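Local coordinates for protein carbohydrate kinase, FGGY (Novosphingobium aromaticivorans, PDB 3H6E) that probably phosphorylates a sugar or related carbohydrate, transferring a phosphate group to it, at residues D281-V286 against S295-G300. Residues are numbered along the deposited sequence; the frame is centred on the assembly and turned at random.
Sequences DCLVNV and SARFMG
A beta hairpin at the edge of the C-terminal domain's mixed sheet pairs Cys282 and Leu283 with Ala296 and Ser295. Leu283 and Ser295 form the hydrogen-bonded antiparallel pair: Leu283 N gives its hydrogen to Ser295 O at 2.8 Å, and Ser295 N returns one to Leu283 O. Two residues further along, Arg297 N reaches Asp281 O at 3.0 Å in a nearly straight bond, 165° at the hydrogen, so the bonding extends one residue ahead of the start of strand 282-286. Between these bonds lies the non-hydrogen-bonded pair, where Cys282 SG rests on Ala296 CB (3.7 Å) on the face packed by helix 363-384.

The opposite face carries Leu283, Ser295 and the arginine chain. The bends of Arg297 at chi2 and chi3 swing the chain out from its own strand, across toward Asp281, and set NE 2.6 Å from Asp281 OD1 in a salt bridge; carboxylate and guanidinium planes are 29° apart. The other carboxylate oxygen, OD2, accepts the backbone N-H of Gly347, so each oxygen has its own partner. Leu283 CD2 lies at the guanidinium edge and touches Arg297 CD at 3.7 Å, while Trp260 makes a cation-pi contact with the same arginine. A leucine in place of Arg297 would probably leave the Asp281 carboxylate without its counter-charge and Trp260 without its cation. Ser295 OG turns to Val293 O within its own strand. Strand 292-298 continues the pairing onto 261-266 and fits the edge strand of the ribonuclease H-like core sheet of the actin-like ATPase fold of FGGY kinases, which 282-286 extends by a further antiparallel strand.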
ATOM      1  N   ASP A 281      12.251   9.089   4.864  1.00 26.34           N
ATOM      2  CA  ASP A 281      11.097   8.514   4.182  1.00 25.77           C
ATOM      3  C   ASP A 281      10.698   7.133   4.721  1.00 25.10           C
ATOM      4  O   ASP A 281      10.417   6.211   3.954  1.00 23.68           O
ATOM      5  CB  ASP A 281      11.339   8.464   2.668  1.00 25.78           C
ATOM      6  CG  ASP A 281      10.144   8.964   1.871  1.00 27.60           C
ATOM      7  OD1 ASP A 281       9.016   8.900   2.401  1.00 27.24           O
ATOM      8  OD2 ASP A 281      10.331   9.437   0.725  1.00 25.63           O
ATOM      9  N   CYS A 282      10.677   7.003   6.044  1.00 25.65           N
ATOM     10  CA  CYS A 282      10.162   5.802   6.693  1.00 23.36           C
ATOM     11  C   CYS A 282       8.807   6.103   7.325  1.00 24.02           C
ATOM     12  O   CYS A 282       8.461   7.264   7.541  1.00 25.64           O
ATOM     13  CB  CYS A 282      11.137   5.297   7.759  1.00 23.37           C
ATOM     14  SG  CYS A 282      12.734   4.714   7.123  1.00 23.90           S
ATOM     15  N   LEU A 283       8.041   5.058   7.615  1.00 22.13           N
ATOM     16  CA  LEU A 283       6.752   5.217   8.276  1.00 22.03           C
ATOM     17  C   LEU A 283       6.335   3.908   8.942  1.00 22.92           C
ATOM     18  O   LEU A 283       6.973   2.872   8.750  1.00 24.68           O
ATOM     19  CB  LEU A 283       5.679   5.688   7.288  1.00 22.40           C
ATOM     20  CG  LEU A 283       5.293   4.758   6.131  1.00 24.60           C
ATOM     21  CD1 LEU A 283       3.866   5.035   5.678  1.00 24.28           C
ATOM     22  CD2 LEU A 283       6.269   4.871   4.963  1.00 23.19           C
ATOM     23  N   VAL A 284       5.272   3.953   9.734  1.00 21.43           N
ATOM     24  CA  VAL A 284       4.814   2.759  10.422  1.00 22.02           C
ATOM     25  C   VAL A 284       3.367   2.427  10.101  1.00 21.58           C
ATOM     26  O   VAL A 284       2.456   3.160  10.475  1.00 22.01           O
ATOM     27  CB  VAL A 284       4.952   2.879  11.944  1.00 22.36           C
ATOM     28  CG1 VAL A 284       4.597   1.543  12.598  1.00 22.08           C
ATOM     29  CG2 VAL A 284       6.363   3.320  12.319  1.00 21.65           C
ATOM     30  N   ASN A 285       3.174   1.317   9.401  1.00 22.00           N
ATOM     31  CA  ASN A 285       1.851   0.781   9.147  1.00 21.37           C
ATOM     32  C   ASN A 285       1.516  -0.267  10.193  1.00 21.23           C
ATOM     33  O   ASN A 285       2.307  -0.526  11.100  1.00 20.54           O
ATOM     34  CB  ASN A 285       1.779   0.178   7.745  1.00 21.74           C
ATOM     35  CG  ASN A 285       1.925   1.226   6.653  1.00 23.83           C
ATOM     36  OD1 ASN A 285       1.206   2.228   6.640  1.00 23.23           O
ATOM     37  ND2 ASN A 285       2.861   1.002   5.732  1.00 21.03           N
ATOM     38  N   VAL A 286       0.343  -0.870  10.060  1.00 20.59           N
ATOM     39  CA  VAL A 286      -0.139  -1.848  11.019  1.00 21.40           C
ATOM     40  C   VAL A 286      -0.741  -3.015  10.254  1.00 23.74           C
ATOM     41  O   VAL A 286      -1.409  -2.812   9.239  1.00 24.68           O
ATOM     42  CB  VAL A 286      -1.216  -1.228  11.931  1.00 23.58           C
ATOM     43  CG1 VAL A 286      -1.917  -2.296  12.730  1.00 24.58           C
ATOM     44  CG2 VAL A 286      -0.593  -0.192  12.859  1.00 22.97           C
ATOM     45  N   SER A 295       8.032   0.506   7.702  1.00 21.70           N
ATOM     46  CA  SER A 295       8.031   0.767   6.269  1.00 22.66           C
ATOM     47  C   SER A 295       9.050   1.825   5.864  1.00 22.46           C
ATOM     48  O   SER A 295       9.338   2.745   6.621  1.00 22.58           O
ATOM     49  CB  SER A 295       6.637   1.204   5.819  1.00 22.97           C
ATOM     50  OG  SER A 295       5.642   0.362   6.379  1.00 24.46           O
ATOM     51  N   ALA A 296       9.587   1.682   4.658  1.00 22.04           N
ATOM     52  CA  ALA A 296      10.477   2.683   4.085  1.00 22.80           C
ATOM     53  C   ALA A 296      10.238   2.744   2.588  1.00 22.34           C
ATOM     54  O   ALA A 296      10.224   1.710   1.920  1.00 22.62           O
ATOM     55  CB  ALA A 296      11.923   2.337   4.373  1.00 19.92           C
ATOM     56  N   ARG A 297      10.033   3.943   2.056  1.00 21.89           N
ATOM     57  CA  ARG A 297       9.861   4.092   0.615  1.00 23.29           C
ATOM     58  C   ARG A 297      10.825   5.073  -0.043  1.00 24.44           C
ATOM     59  O   ARG A 297      11.543   5.824   0.622  1.00 24.20           O
ATOM     60  CB  ARG A 297       8.410   4.446   0.236  1.00 25.23           C
ATOM     61  CG  ARG A 297       7.490   4.864   1.375  1.00 26.75           C
ATOM     62  CD  ARG A 297       7.845   6.222   1.952  1.00 28.18           C
ATOM     63  NE  ARG A 297       7.326   7.359   1.188  1.00 29.24           N
ATOM     64  CZ  ARG A 297       6.070   7.803   1.255  1.00 30.85           C
ATOM     65  NH1 ARG A 297       5.187   7.180   2.022  1.00 31.51           N
ATOM     66  NH2 ARG A 297       5.690   8.859   0.545  1.00 27.73           N
ATOM     67  N   PHE A 298      10.834   5.022  -1.368  1.00 24.22           N
ATOM     68  CA  PHE A 298      11.494   6.010  -2.206  1.00 26.20           C
ATOM     69  C   PHE A 298      10.876   5.861  -3.591  1.00 25.33           C
ATOM     70  O   PHE A 298      10.406   4.781  -3.949  1.00 24.17           O
ATOM     71  CB  PHE A 298      13.015   5.809  -2.237  1.00 25.79           C
ATOM     72  CG  PHE A 298      13.468   4.637  -3.061  1.00 24.01           C
ATOM     73  CD1 PHE A 298      13.382   3.347  -2.566  1.00 23.38           C
ATOM     74  CD2 PHE A 298      14.010   4.829  -4.324  1.00 24.87           C
ATOM     75  CE1 PHE A 298      13.810   2.265  -3.320  1.00 24.02           C
ATOM     76  CE2 PHE A 298      14.441   3.753  -5.084  1.00 24.77           C
ATOM     77  CZ  PHE A 298      14.338   2.466  -4.579  1.00 24.37           C
HETATM   78  N   MSE A 299      10.848   6.943  -4.356  1.00 25.41           N
HETATM   79  CA  MSE A 299      10.143   6.930  -5.631  1.00 25.92           C
HETATM   80  C   MSE A 299      10.956   6.288  -6.740  1.00 26.23           C
HETATM   81  O   MSE A 299      11.255   6.919  -7.753  1.00 30.17           O
HETATM   82  CB  MSE A 299       9.714   8.341  -6.016  1.00 28.87           C
HETATM   83  CG  MSE A 299       8.416   8.754  -5.354  1.00 31.25           C
HETATM   84 SE   MSE A 299       7.603  10.278  -6.232  1.00 59.37          SE
HETATM   85  CE  MSE A 299       8.693  11.656  -5.410  1.00 37.89           C
ATOM     86  N   GLY A 300      11.292   5.020  -6.542  1.00 24.28           N
ATOM     87  CA  GLY A 300      12.121   4.280  -7.471  1.00 26.52           C
ATOM     88  C   GLY A 300      11.704   4.406  -8.919  1.00 28.13           C
ATOM     89  O   GLY A 300      12.491   4.844  -9.754  1.00 30.39           O
TER